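Local coordinates for protein putative glutathione S-transferase (Sinorhizobium meliloti, PDB 4MDC) that probably acts as a glutathione transferase, joining glutathione to electrophilic substrates, and works as a homodimer, at residues 31-37 with 198-202; 40-44 with 226-230; 171-175 with 211-217; 129-133 with 166-170; 24-29 with 72-77. All blocks are in the same frame, centred on the assembly; numbering follows the deposited sequence.

Interaction 1 (31-37 with 198-202)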
# COMPACT_ATOMS: atom_id res chain seq x y z
N MSE B 31 15.26 -0.18 10.72
CA MSE B 31 14.06 -0.41 11.50
C MSE B 31 12.81 -0.26 10.63
O MSE B 31 11.70 -0.14 11.15
CB MSE B 31 13.96 0.42 12.75
CG MSE B 31 15.14 0.07 13.69
SE MSE B 31 14.79 -1.63 14.64
CE MSE B 31 15.84 -2.94 13.57
N SER B 32 13.02 -0.25 9.32
CA SER B 32 11.96 -0.27 8.32
C SER B 32 11.71 -1.70 7.78
O SER B 32 12.57 -2.24 7.05
CB SER B 32 12.31 0.68 7.19
OG SER B 32 11.60 0.43 5.95
N PRO B 33 10.53 -2.30 8.07
CA PRO B 33 10.27 -3.62 7.54
C PRO B 33 10.27 -3.67 5.98
O PRO B 33 10.82 -4.61 5.40
CB PRO B 33 8.88 -3.94 8.08
CG PRO B 33 8.92 -3.28 9.42
CD PRO B 33 9.53 -1.94 9.10
N ALA B 34 9.76 -2.65 5.35
CA ALA B 34 9.71 -2.60 3.90
C ALA B 34 11.16 -2.60 3.33
O ALA B 34 11.43 -3.23 2.31
CB ALA B 34 8.91 -1.38 3.40
N SER B 35 12.09 -1.91 4.00
CA SER B 35 13.45 -1.88 3.61
C SER B 35 14.09 -3.26 3.74
O SER B 35 14.85 -3.68 2.87
CB SER B 35 14.26 -0.87 4.49
OG SER B 35 13.88 0.50 4.32
N ARG B 36 13.88 -3.92 4.88
CA ARG B 36 14.42 -5.24 5.09
C ARG B 36 13.88 -6.25 4.10
O ARG B 36 14.60 -7.13 3.67
CB ARG B 36 14.19 -5.69 6.54
CG ARG B 36 15.05 -4.94 7.54
CD ARG B 36 14.93 -5.53 8.90
NE ARG B 36 16.01 -5.00 9.77
CZ ARG B 36 16.51 -5.64 10.79
NH1 ARG B 36 16.06 -6.81 11.20
NH2 ARG B 36 17.55 -5.08 11.44
N PHE B 37 12.62 -6.09 3.75
CA PHE B 37 11.99 -6.97 2.78
C PHE B 37 12.72 -6.89 1.43
O PHE B 37 13.02 -7.93 0.83
CB PHE B 37 10.54 -6.54 2.65
CG PHE B 37 9.80 -7.11 1.46
CD1 PHE B 37 9.47 -8.47 1.37
CD2 PHE B 37 9.42 -6.28 0.45
CE1 PHE B 37 8.73 -8.95 0.30
CE2 PHE B 37 8.66 -6.77 -0.62
CZ PHE B 37 8.32 -8.11 -0.71
N ALA B 198 10.64 -9.93 7.66
CA ALA B 198 11.19 -8.60 7.79
C ALA B 198 10.53 -7.80 8.92
O ALA B 198 11.20 -7.20 9.70
CB ALA B 198 11.07 -7.86 6.48
N ALA B 199 9.21 -7.83 8.98
CA ALA B 199 8.42 -7.13 10.01
C ALA B 199 8.70 -7.73 11.40
O ALA B 199 9.04 -6.99 12.33
CB ALA B 199 6.95 -7.19 9.71
N ILE B 200 8.71 -9.07 11.46
CA ILE B 200 9.01 -9.72 12.74
C ILE B 200 10.43 -9.39 13.22
O ILE B 200 10.62 -9.22 14.44
CB ILE B 200 8.90 -11.26 12.63
CG1 ILE B 200 7.44 -11.65 12.49
CG2 ILE B 200 9.55 -11.99 13.78
CD1 ILE B 200 6.50 -11.11 13.46
N SER B 201 11.39 -9.32 12.31
CA SER B 201 12.79 -9.09 12.71
C SER B 201 12.97 -7.74 13.36
O SER B 201 13.81 -7.57 14.31
CB SER B 201 13.76 -9.26 11.53
OG SER B 201 13.71 -8.18 10.61
N VAL B 202 12.19 -6.75 12.93
CA VAL B 202 12.25 -5.40 13.54
C VAL B 202 11.70 -5.43 14.99
O VAL B 202 12.31 -4.89 15.94
CB VAL B 202 11.51 -4.38 12.67
CG1 VAL B 202 11.31 -3.04 13.35
CG2 VAL B 202 12.25 -4.17 11.34

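Interaction 2 (40-44 with 226-230)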
# COMPACT_ATOMS: atom_id res chain seq x y z
N LEU B 40 16.14 -8.50 1.55
CA LEU B 40 16.05 -9.92 1.49
C LEU B 40 15.87 -10.42 0.08
O LEU B 40 16.51 -11.43 -0.31
CB LEU B 40 14.94 -10.46 2.40
CG LEU B 40 15.15 -10.35 3.91
CD1 LEU B 40 13.85 -10.69 4.65
CD2 LEU B 40 16.27 -11.26 4.36
N ILE B 41 15.02 -9.75 -0.68
CA ILE B 41 14.88 -10.12 -2.08
C ILE B 41 16.20 -9.99 -2.87
O ILE B 41 16.61 -10.94 -3.58
CB ILE B 41 13.80 -9.29 -2.82
CG1 ILE B 41 12.45 -9.45 -2.12
CG2 ILE B 41 13.77 -9.73 -4.25
CD1 ILE B 41 11.48 -8.39 -2.56
N LEU B 42 16.86 -8.86 -2.68
CA LEU B 42 18.14 -8.60 -3.34
C LEU B 42 19.18 -9.67 -2.97
O LEU B 42 19.83 -10.19 -3.87
CB LEU B 42 18.62 -7.19 -3.05
CG LEU B 42 17.81 -6.03 -3.61
CD1 LEU B 42 18.15 -4.70 -2.94
CD2 LEU B 42 18.05 -5.92 -5.12
N SER B 43 19.30 -10.03 -1.68
CA SER B 43 20.19 -11.12 -1.27
C SER B 43 19.84 -12.50 -1.81
O SER B 43 20.71 -13.23 -2.28
CB SER B 43 20.33 -11.23 0.27
OG SER B 43 20.79 -10.03 0.74
N GLU B 44 18.56 -12.86 -1.77
CA GLU B 44 18.08 -14.15 -2.28
C GLU B 44 18.43 -14.29 -3.76
O GLU B 44 18.76 -15.37 -4.22
CB GLU B 44 16.53 -14.30 -2.10
CG GLU B 44 16.07 -14.55 -0.66
CD GLU B 44 16.35 -15.96 -0.12
OE1 GLU B 44 16.31 -16.91 -0.92
OE2 GLU B 44 16.61 -16.13 1.12
N SER B 226 17.42 -18.33 9.71
CA SER B 226 18.61 -19.14 9.42
C SER B 226 19.07 -19.10 7.97
O SER B 226 20.10 -19.64 7.64
CB SER B 226 18.44 -20.59 9.85
OG SER B 226 17.41 -21.22 9.14
N ARG B 227 18.32 -18.45 7.10
CA ARG B 227 18.74 -18.41 5.70
C ARG B 227 19.94 -17.48 5.54
O ARG B 227 20.04 -16.49 6.25
CB ARG B 227 17.58 -17.94 4.81
CG ARG B 227 16.46 -18.94 4.77
CD ARG B 227 15.29 -18.45 3.91
NE ARG B 227 15.54 -18.48 2.48
CZ ARG B 227 15.35 -19.54 1.69
NH1 ARG B 227 14.92 -20.70 2.18
NH2 ARG B 227 15.61 -19.45 0.41
N PRO B 228 20.80 -17.74 4.55
CA PRO B 228 21.94 -16.83 4.33
C PRO B 228 21.55 -15.38 4.12
O PRO B 228 22.27 -14.46 4.50
CB PRO B 228 22.59 -17.40 3.05
CG PRO B 228 22.32 -18.89 3.16
CD PRO B 228 20.90 -18.95 3.72
N SER B 229 20.43 -15.16 3.44
CA SER B 229 19.94 -13.79 3.14
C SER B 229 19.69 -12.98 4.42
O SER B 229 19.71 -11.75 4.39
CB SER B 229 18.64 -13.86 2.28
OG SER B 229 17.64 -14.61 2.98
N PHE B 230 19.45 -13.68 5.55
CA PHE B 230 19.16 -13.03 6.81
C PHE B 230 20.41 -12.59 7.54
O PHE B 230 20.32 -11.79 8.45
CB PHE B 230 18.34 -13.95 7.75
CG PHE B 230 17.02 -13.31 8.19
CD1 PHE B 230 15.93 -13.37 7.36
CD2 PHE B 230 16.89 -12.68 9.41
CE1 PHE B 230 14.71 -12.79 7.72
CE2 PHE B 230 15.67 -12.09 9.81
CZ PHE B 230 14.58 -12.14 8.94
O HOH W 1 19.84 -9.13 3.26
O HOH W 2 19.08 -17.11 1.58

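Interaction 3 (171-175 with 211-217)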
# COMPACT_ATOMS: atom_id res chain seq x y z
N MSE B 171 0.62 -11.84 15.47
CA MSE B 171 1.36 -13.06 15.78
C MSE B 171 0.47 -14.28 15.68
O MSE B 171 0.91 -15.34 15.23
CB MSE B 171 1.99 -12.98 17.18
CG MSE B 171 3.01 -11.87 17.27
SE MSE B 171 4.47 -11.91 15.95
CE MSE B 171 5.09 -13.77 16.47
N LYS B 172 -0.78 -14.18 16.12
CA LYS B 172 -1.71 -15.28 16.04
C LYS B 172 -2.09 -15.61 14.58
O LYS B 172 -2.24 -16.77 14.22
CB LYS B 172 -2.94 -15.05 16.89
CG LYS B 172 -2.62 -15.19 18.38
CD LYS B 172 -2.63 -16.67 18.76
CE LYS B 172 -2.03 -16.92 20.13
NZ LYS B 172 -2.03 -18.36 20.47
N TYR B 173 -2.17 -14.58 13.75
CA TYR B 173 -2.50 -14.80 12.33
C TYR B 173 -1.33 -15.50 11.68
O TYR B 173 -1.46 -16.47 10.94
CB TYR B 173 -2.79 -13.48 11.62
CG TYR B 173 -3.28 -13.67 10.17
CD1 TYR B 173 -4.30 -14.56 9.89
CD2 TYR B 173 -2.71 -12.98 9.13
CE1 TYR B 173 -4.78 -14.71 8.57
CE2 TYR B 173 -3.19 -13.13 7.84
CZ TYR B 173 -4.19 -13.98 7.56
OH TYR B 173 -4.59 -14.12 6.23
N LEU B 174 -0.13 -15.01 11.99
CA LEU B 174 1.09 -15.65 11.51
C LEU B 174 1.23 -17.12 11.95
O LEU B 174 1.62 -17.97 11.17
CB LEU B 174 2.31 -14.86 12.00
CG LEU B 174 3.68 -15.37 11.66
CD1 LEU B 174 3.90 -15.44 10.16
CD2 LEU B 174 4.73 -14.49 12.27
N SER B 175 1.00 -17.38 13.24
CA SER B 175 0.96 -18.77 13.75
C SER B 175 -0.05 -19.61 12.96
O SER B 175 0.21 -20.78 12.66
CB SER B 175 0.63 -18.81 15.22
OG SER B 175 1.76 -18.34 15.98
N TRP B 211 7.73 -14.92 22.39
CA TRP B 211 7.73 -16.13 21.56
C TRP B 211 7.08 -17.32 22.27
O TRP B 211 6.64 -18.25 21.60
CB TRP B 211 9.14 -16.46 21.10
CG TRP B 211 9.67 -15.55 20.05
CD1 TRP B 211 10.62 -14.58 20.21
CD2 TRP B 211 9.24 -15.46 18.67
NE1 TRP B 211 10.85 -13.94 19.00
CE2 TRP B 211 10.02 -14.47 18.05
CE3 TRP B 211 8.31 -16.16 17.91
CZ2 TRP B 211 9.88 -14.15 16.71
CZ3 TRP B 211 8.15 -15.82 16.55
CH2 TRP B 211 8.95 -14.85 15.97
N SER B 212 7.03 -17.32 23.60
CA SER B 212 6.37 -18.43 24.33
C SER B 212 4.86 -18.48 24.02
O SER B 212 4.21 -19.50 24.17
CB SER B 212 6.59 -18.29 25.85
OG SER B 212 5.71 -17.30 26.41
N ASP B 213 4.31 -17.34 23.59
CA ASP B 213 2.89 -17.24 23.25
C ASP B 213 2.65 -17.55 21.77
O ASP B 213 1.50 -17.69 21.36
CB ASP B 213 2.36 -15.84 23.57
CG ASP B 213 0.83 -15.72 23.41
OD1 ASP B 213 0.05 -16.49 24.01
OD2 ASP B 213 0.42 -14.77 22.70
N ALA B 214 3.73 -17.67 20.98
CA ALA B 214 3.60 -17.94 19.52
C ALA B 214 4.58 -19.05 19.07
O ALA B 214 5.39 -18.89 18.16
CB ALA B 214 3.85 -16.67 18.76
N PRO B 215 4.46 -20.22 19.66
CA PRO B 215 5.36 -21.33 19.23
C PRO B 215 5.37 -21.74 17.75
O PRO B 215 6.39 -22.19 17.22
CB PRO B 215 4.90 -22.50 20.14
CG PRO B 215 3.52 -22.17 20.52
CD PRO B 215 3.46 -20.69 20.61
N THR B 216 4.20 -21.71 17.12
CA THR B 216 4.11 -22.14 15.71
C THR B 216 4.82 -21.12 14.82
O THR B 216 5.56 -21.46 13.90
CB THR B 216 2.63 -22.38 15.35
OG1 THR B 216 2.09 -23.30 16.30
CG2 THR B 216 2.43 -22.88 13.92
N ALA B 217 4.62 -19.84 15.13
CA ALA B 217 5.30 -18.79 14.40
C ALA B 217 6.80 -18.85 14.66
O ALA B 217 7.60 -18.62 13.76
CB ALA B 217 4.80 -17.43 14.82

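Interaction 4 (129-133 with 166-170)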
# COMPACT_ATOMS: atom_id res chain seq x y z
N GLU B 129 2.11 -2.96 9.73
CA GLU B 129 2.96 -1.75 9.83
C GLU B 129 2.20 -0.56 10.47
O GLU B 129 2.69 0.11 11.37
CB GLU B 129 3.44 -1.43 8.43
CG GLU B 129 4.30 -0.21 8.30
CD GLU B 129 5.76 -0.45 8.75
OE1 GLU B 129 6.12 -1.61 9.12
OE2 GLU B 129 6.56 0.53 8.68
N ALA B 130 0.95 -0.40 10.06
CA ALA B 130 0.10 0.66 10.62
C ALA B 130 -0.38 0.36 12.02
O ALA B 130 -0.40 1.27 12.89
CB ALA B 130 -1.12 0.92 9.73
N ASP B 131 -0.72 -0.91 12.27
CA ASP B 131 -1.34 -1.31 13.54
C ASP B 131 -0.29 -1.35 14.63
O ASP B 131 -0.56 -1.09 15.78
CB ASP B 131 -1.89 -2.73 13.49
CG ASP B 131 -3.18 -2.86 12.70
OD1 ASP B 131 -3.75 -1.81 12.35
OD2 ASP B 131 -3.57 -4.02 12.44
N VAL B 132 0.93 -1.69 14.25
CA VAL B 132 2.00 -1.97 15.24
C VAL B 132 3.35 -1.27 14.94
O VAL B 132 3.82 -0.44 15.73
CB VAL B 132 2.30 -3.47 15.32
CG1 VAL B 132 3.45 -3.74 16.33
CG2 VAL B 132 1.08 -4.27 15.74
N THR B 133 3.97 -1.62 13.82
CA THR B 133 5.40 -1.44 13.72
C THR B 133 5.80 0.01 13.54
O THR B 133 6.72 0.51 14.21
CB THR B 133 5.96 -2.31 12.58
OG1 THR B 133 5.37 -3.62 12.61
CG2 THR B 133 7.45 -2.51 12.78
N ASN B 166 -1.82 -4.50 19.81
CA ASN B 166 -2.18 -5.03 18.48
C ASN B 166 -1.27 -6.17 18.00
O ASN B 166 -1.53 -6.80 16.96
CB ASN B 166 -2.16 -3.91 17.45
CG ASN B 166 -3.34 -2.95 17.60
OD1 ASN B 166 -4.38 -3.33 18.07
ND2 ASN B 166 -3.14 -1.69 17.24
N ILE B 167 -0.18 -6.42 18.72
CA ILE B 167 0.80 -7.40 18.33
C ILE B 167 0.22 -8.79 18.33
O ILE B 167 0.45 -9.55 17.38
CB ILE B 167 2.04 -7.35 19.21
CG1 ILE B 167 2.83 -6.11 18.91
CG2 ILE B 167 2.95 -8.57 18.99
CD1 ILE B 167 3.91 -5.84 19.91
N ARG B 168 -0.53 -9.14 19.35
CA ARG B 168 -0.95 -10.52 19.48
C ARG B 168 -1.80 -11.01 18.28
O ARG B 168 -1.62 -12.11 17.80
CB ARG B 168 -1.67 -10.76 20.77
CG ARG B 168 -1.90 -12.26 20.96
CD ARG B 168 -2.48 -12.53 22.32
NE ARG B 168 -2.22 -13.89 22.79
CZ ARG B 168 -3.17 -14.76 23.14
NH1 ARG B 168 -4.46 -14.43 23.01
NH2 ARG B 168 -2.84 -15.98 23.61
N GLN B 169 -2.70 -10.16 17.84
CA GLN B 169 -3.54 -10.54 16.70
C GLN B 169 -2.71 -10.92 15.47
O GLN B 169 -3.00 -11.90 14.80
CB GLN B 169 -4.48 -9.37 16.37
CG GLN B 169 -5.21 -9.52 15.05
CD GLN B 169 -5.73 -8.21 14.39
OE1 GLN B 169 -5.67 -7.11 14.95
NE2 GLN B 169 -6.26 -8.36 13.18
N HIS B 170 -1.69 -10.12 15.19
CA HIS B 170 -0.74 -10.37 14.12
C HIS B 170 0.10 -11.61 14.28
O HIS B 170 0.21 -12.37 13.35
CB HIS B 170 0.11 -9.10 13.89
CG HIS B 170 -0.68 -8.02 13.26
ND1 HIS B 170 -1.08 -8.12 11.95
CD2 HIS B 170 -1.30 -6.92 13.76
CE1 HIS B 170 -1.81 -7.07 11.64
NE2 HIS B 170 -1.95 -6.33 12.72

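Interaction 5 (24-29 with 72-77)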
# COMPACT_ATOMS: atom_id res chain seq x y z
N PRO B 24 23.31 -1.01 -7.91
CA PRO B 24 22.29 -0.12 -7.43
C PRO B 24 22.48 0.36 -6.02
O PRO B 24 23.36 -0.14 -5.29
CB PRO B 24 21.00 -0.95 -7.57
CG PRO B 24 21.45 -2.32 -7.25
CD PRO B 24 22.85 -2.41 -7.85
N THR B 25 21.75 1.41 -5.69
CA THR B 25 21.71 1.95 -4.34
C THR B 25 20.35 1.71 -3.77
O THR B 25 19.32 1.93 -4.47
CB THR B 25 22.03 3.47 -4.37
OG1 THR B 25 23.35 3.64 -4.92
CG2 THR B 25 22.02 4.10 -2.98
N LEU B 26 20.30 1.31 -2.52
CA LEU B 26 19.07 1.24 -1.77
C LEU B 26 19.09 2.21 -0.57
O LEU B 26 19.89 2.05 0.30
CB LEU B 26 18.80 -0.17 -1.29
CG LEU B 26 17.45 -0.36 -0.61
CD1 LEU B 26 16.38 -0.46 -1.70
CD2 LEU B 26 17.41 -1.65 0.22
N TYR B 27 18.23 3.22 -0.59
CA TYR B 27 18.00 4.12 0.52
C TYR B 27 17.07 3.41 1.46
O TYR B 27 16.01 2.97 1.07
CB TYR B 27 17.39 5.46 0.01
CG TYR B 27 18.36 6.18 -0.90
CD1 TYR B 27 18.43 5.93 -2.23
CD2 TYR B 27 19.32 7.05 -0.36
CE1 TYR B 27 19.35 6.55 -3.05
CE2 TYR B 27 20.22 7.69 -1.18
CZ TYR B 27 20.26 7.41 -2.50
OH TYR B 27 21.16 8.03 -3.32
N HIS B 28 17.46 3.28 2.71
CA HIS B 28 16.75 2.40 3.62
C HIS B 28 16.96 2.86 5.07
O HIS B 28 17.76 3.74 5.34
CB HIS B 28 17.31 0.99 3.47
CG HIS B 28 18.60 0.79 4.19
ND1 HIS B 28 18.69 0.03 5.34
CD2 HIS B 28 19.82 1.36 4.02
CE1 HIS B 28 19.92 0.09 5.80
NE2 HIS B 28 20.63 0.89 5.03
N HIS B 29 16.25 2.21 5.98
CA HIS B 29 16.52 2.29 7.39
C HIS B 29 16.43 0.89 7.99
O HIS B 29 15.55 0.10 7.69
CB HIS B 29 15.54 3.24 8.13
CG HIS B 29 16.02 3.59 9.52
ND1 HIS B 29 15.83 2.76 10.61
CD2 HIS B 29 16.73 4.65 9.98
CE1 HIS B 29 16.40 3.30 11.69
NE2 HIS B 29 16.95 4.45 11.33
N LEU B 72 10.22 4.77 2.53
CA LEU B 72 11.36 3.87 2.34
C LEU B 72 10.91 2.44 1.98
O LEU B 72 9.84 2.01 2.37
CB LEU B 72 12.22 3.84 3.62
CG LEU B 72 12.91 5.14 3.98
CD1 LEU B 72 13.49 4.99 5.38
CD2 LEU B 72 14.00 5.48 2.98
N PRO B 73 11.74 1.68 1.30
CA PRO B 73 13.00 2.08 0.79
C PRO B 73 12.85 2.74 -0.59
O PRO B 73 11.76 2.78 -1.13
CB PRO B 73 13.72 0.78 0.64
CG PRO B 73 12.69 -0.20 0.30
CD PRO B 73 11.47 0.25 1.00
N VAL B 74 13.96 3.24 -1.11
CA VAL B 74 13.99 3.74 -2.48
C VAL B 74 15.15 3.04 -3.18
O VAL B 74 16.28 3.08 -2.69
CB VAL B 74 14.20 5.25 -2.54
CG1 VAL B 74 14.30 5.73 -3.97
CG2 VAL B 74 13.07 5.96 -1.80
N TYR B 75 14.88 2.47 -4.36
CA TYR B 75 15.89 1.71 -5.10
C TYR B 75 16.25 2.49 -6.34
O TYR B 75 15.37 2.89 -7.09
CB TYR B 75 15.34 0.36 -5.49
CG TYR B 75 16.22 -0.60 -6.20
CD1 TYR B 75 17.21 -1.32 -5.55
CD2 TYR B 75 16.06 -0.83 -7.55
CE1 TYR B 75 18.01 -2.23 -6.24
CE2 TYR B 75 16.85 -1.74 -8.21
CZ TYR B 75 17.79 -2.44 -7.56
OH TYR B 75 18.59 -3.34 -8.27
N VAL B 76 17.53 2.74 -6.54
CA VAL B 76 17.96 3.47 -7.71
C VAL B 76 19.03 2.67 -8.38
O VAL B 76 20.18 2.62 -7.91
CB VAL B 76 18.51 4.87 -7.40
CG1 VAL B 76 18.76 5.62 -8.71
CG2 VAL B 76 17.55 5.65 -6.54
N ASP B 77 18.69 2.04 -9.48
CA ASP B 77 19.67 1.33 -10.25
C ASP B 77 20.30 2.27 -11.25
O ASP B 77 20.04 3.49 -11.25
CB ASP B 77 19.23 -0.04 -10.77
CG ASP B 77 18.19 0.02 -11.87
OD1 ASP B 77 18.07 1.05 -12.52
OD2 ASP B 77 17.53 -1.00 -12.10

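Interaction 1 (31-37 with 198-202)
Ala198 presses its CB into the backbone of the helix starting at Pro33, 3.4 Å from Pro33 O and 3.6 Å from Phe37 N. The methyl also meets Arg36 CB, and with no longer side chain in the way the two segments come to 8.3 Å between axes, their directions 126° apart. Pro33 CB lies over Ala199 CA at 3.8 Å, while Val202 CG2 is wedged between Pro33 CG and Arg36 CD. Its other branch, CG1, is 4.0 Å from SE of selenomethionine Met31, whose chain bends at chi2 and chi3 to reach it.

Arg36 runs extended from CG to NE along this seam, and its NH1 meets Ser201 OG in the guanidinium plane (2.8 Å, N-H...O 155°). The hydroxyl donates in turn to Ala198 O. The looser side lies at the N-cap: Ser32 turns its CB away, partly exposed, and its OG bonds Ser35 OG instead of helix 191-205.

Arg36 NH2 also forms a salt bridge with Glu236, and NH1 a hydrogen bond with Tyr247 OH. Pro33 and Phe37 rest on Leu125 of helix 111-145 and Phe37 reaches Ala86 of helix 86-96, which places the pair at the junction of the two domains.

Interaction 2 (40-44 with 226-230)
Glu44 OE2 is gripped by three groups at once: Ser229 OG donates to it at 2.6 Å, Arg227 NE at 2.9 Å, and a water also donates a hydrogen bond to it. The serine comes in on the anti side of the carboxylate and the arginine on the syn side, so the two donors do not compete for one direction. Arg227 binds side-on, NE to OE2 and NH2 to Glu44 OE1 (3.0 Å), both bonds nearly straight (175° and 169°), although the carboxylate and guanidinium planes are 31° apart. Glu44 reaches this position by bending at chi2, and Arg227 by a turn at chi3 that presents the NE edge.

The same water accepts from Ser229 N, tying that backbone to the carboxylate. A second water links Ser43 OG with Ser229 O. Next to these polar groups, Ser43 CB packs on Ser229 CB at 3.7 Å, and Leu40 CD2 meets Phe230 CD1 at 3.7 Å on the buried side, where the Phe230 ring also touches Ala197 of helix 191-205.

The end of helix 33-44 is thus joined to the loop following helix 215-225 by a two-nitrogen salt bridge and a serine bond. With so many donors on one oxygen, Glu44 is probably held ionised and its carboxylate kept from turning.

Interaction 3 (171-175 with 211-217)
Apolar packing centres on the methyl of selenomethionine Met171. Its chain is folded back at chi2 and chi3 (-56° and -57°), which carries CE to Trp211 CZ3 at 3.7 Å, Ala214 CB at 3.9 Å and Ala217 CB at 4.0 Å. The side chains of Met171 and Trp211 cross at about a right angle. Leu174 adds its CD2 branch, 3.9 Å from the same Ala217 CB, so that both helix 167-180 side chains touch this small methyl.

Polar contact across the pair is slight. Ala217 N, in the first turn of helix 215-225, gives a weak, bent hydrogen bond to Ser175 OG (3.3 Å, 134°), and the CA atoms of these two residues lie close together, as the short side chains allow. At the outer margin Thr216 CG2 rests on Ser175 O at 3.3 Å, a plain van der Waals contact of a methyl with a carbonyl oxygen.

The charges come near without pairing: Lys172 NZ stays 4.5 Å from Asp213 OD1, and the salt bridge of Asp213 is made instead with Arg168, one turn earlier on helix 167-180. Trp211 likewise sends its NE1 elsewhere, to Asp204.

The whole forms a corner of the all-helical C-terminal domain: helix 191-205 closes it through Ile200, which touches Met171, Leu174 and Trp211, Phe252 meets the indole edge-to-face, and Tyr221 of helix 215-225 lies against it with ring planes nearly aligned.

Interaction 4 (129-133 with 166-170)
Two helices of the all-helical C-terminal domain of the glutathione transferase fold meet here through a His-carboxylate hydrogen bond: Asp131, where helix 111-145 widens into a pi-type turn, and His170 of helix 167-180. NE2 of the imidazole donates to Asp131 OD2 (2.8 Å, 165°), which lies in the ring plane and uses its anti lone pair. The carboxylate is turned 50° against the ring, and the side chains cross at about a right angle. Lys127, a turn earlier, forms a salt bridge to the same oxygen, which would favour the charged form of the acid. The imidazole also meets the ring of Trp123.

A leucine in place of His170 would probably leave Asp131 OD2 with Lys127 but without its donor from helix 167-180, and the carboxylate less firmly oriented.

Beside the polar pair, Val132 splits its branches: CG2 slides past Asn166 to within 3.7 Å of its CB, while CG1, anti to the backbone N (chi1 178°), packs on Ile167 CG1 at 3.6 Å. The valine also touches Leu203 of helix 191-205, on the buried side of the contact. A second bond comes from Asn166, at the start of the 166-170 segment, where Asn166 ND2 donates to Asp131 O at 3.0 Å, the oxygen lying in the amide plane of Asn166.

Interaction 5 (24-29 with 72-77)
Tyr75 and Tyr27 are the flat groups here, on opposite sides of the sheet. Leu26 CD1 sits at the edge of the Tyr75 ring, 4.0 Å from Tyr75 CB, while Pro24 comes in at a slant, its CB 3.5 Å from Tyr75 CE1 and its CG 3.2 Å from Tyr75 OH. With CG anti to its backbone N (chi1 -178°), Tyr75 leans obliquely towards the 24-29 segment, bringing CE1 and OH to Pro24. The Tyr27 ring has Val74 O and Val76 CG2 at its edge, the latter 4.0 Å from Tyr27 CE1, and it also packs against Phe63 and Leu66 of helix 61-66. An alanine at Tyr75 is likely to leave Pro24 without its packing partner and open a gap beside Leu26.

The strands run antiparallel, 165° apart. Thr25 and Val76 form a hydrogen-bonded pair, Val76 N to Thr25 O 2.9 Å and Thr25 N to Val76 O 3.0 Å, as do Tyr27 and Val74, with Tyr27 N 2.9 Å from Val74 O. Leu26 and Tyr75 stand between them as a non-hydrogen-bonded pair. At the far end Leu72 CD1 touches His29 CB at 3.9 Å, and Pro73, preceded by a cis peptide bond, packs its CB against Leu26 CD1.

On its other side strand 25-28 bonds in parallel to strand 50-53. A cis-proline leading into the antiparallel strand of such a sheet is a hallmark of the thioredoxin-like N-terminal domain of glutathione transferases; in relatives the backbone just before this proline contacts glutathione, and the same may hold here.

Overall arrangement
Interaction 1 lies about 2 Å from the centre of the chain and touches all the others. Interaction 2, its centre 13 Å away, uses the far end of the same helix 33-44, and the two meet where Ser201 CB packs on Phe230 CE2 at 3.8 Å. Together they join the domains. Interactions 3 and 4 share helix 167-180 and are tied by the Arg168-Asp213 salt bridge; Pro33 and Val202 connect interaction 1 to interaction 4 through Thr133. Interaction 5 stands about 31 Å, centre to centre, from interaction 3, yet adjoins interaction 1 at Ser35. By family resemblance, glutathione would probably bind near that junction, beside segment 31-37 and the cis-proline Pro73.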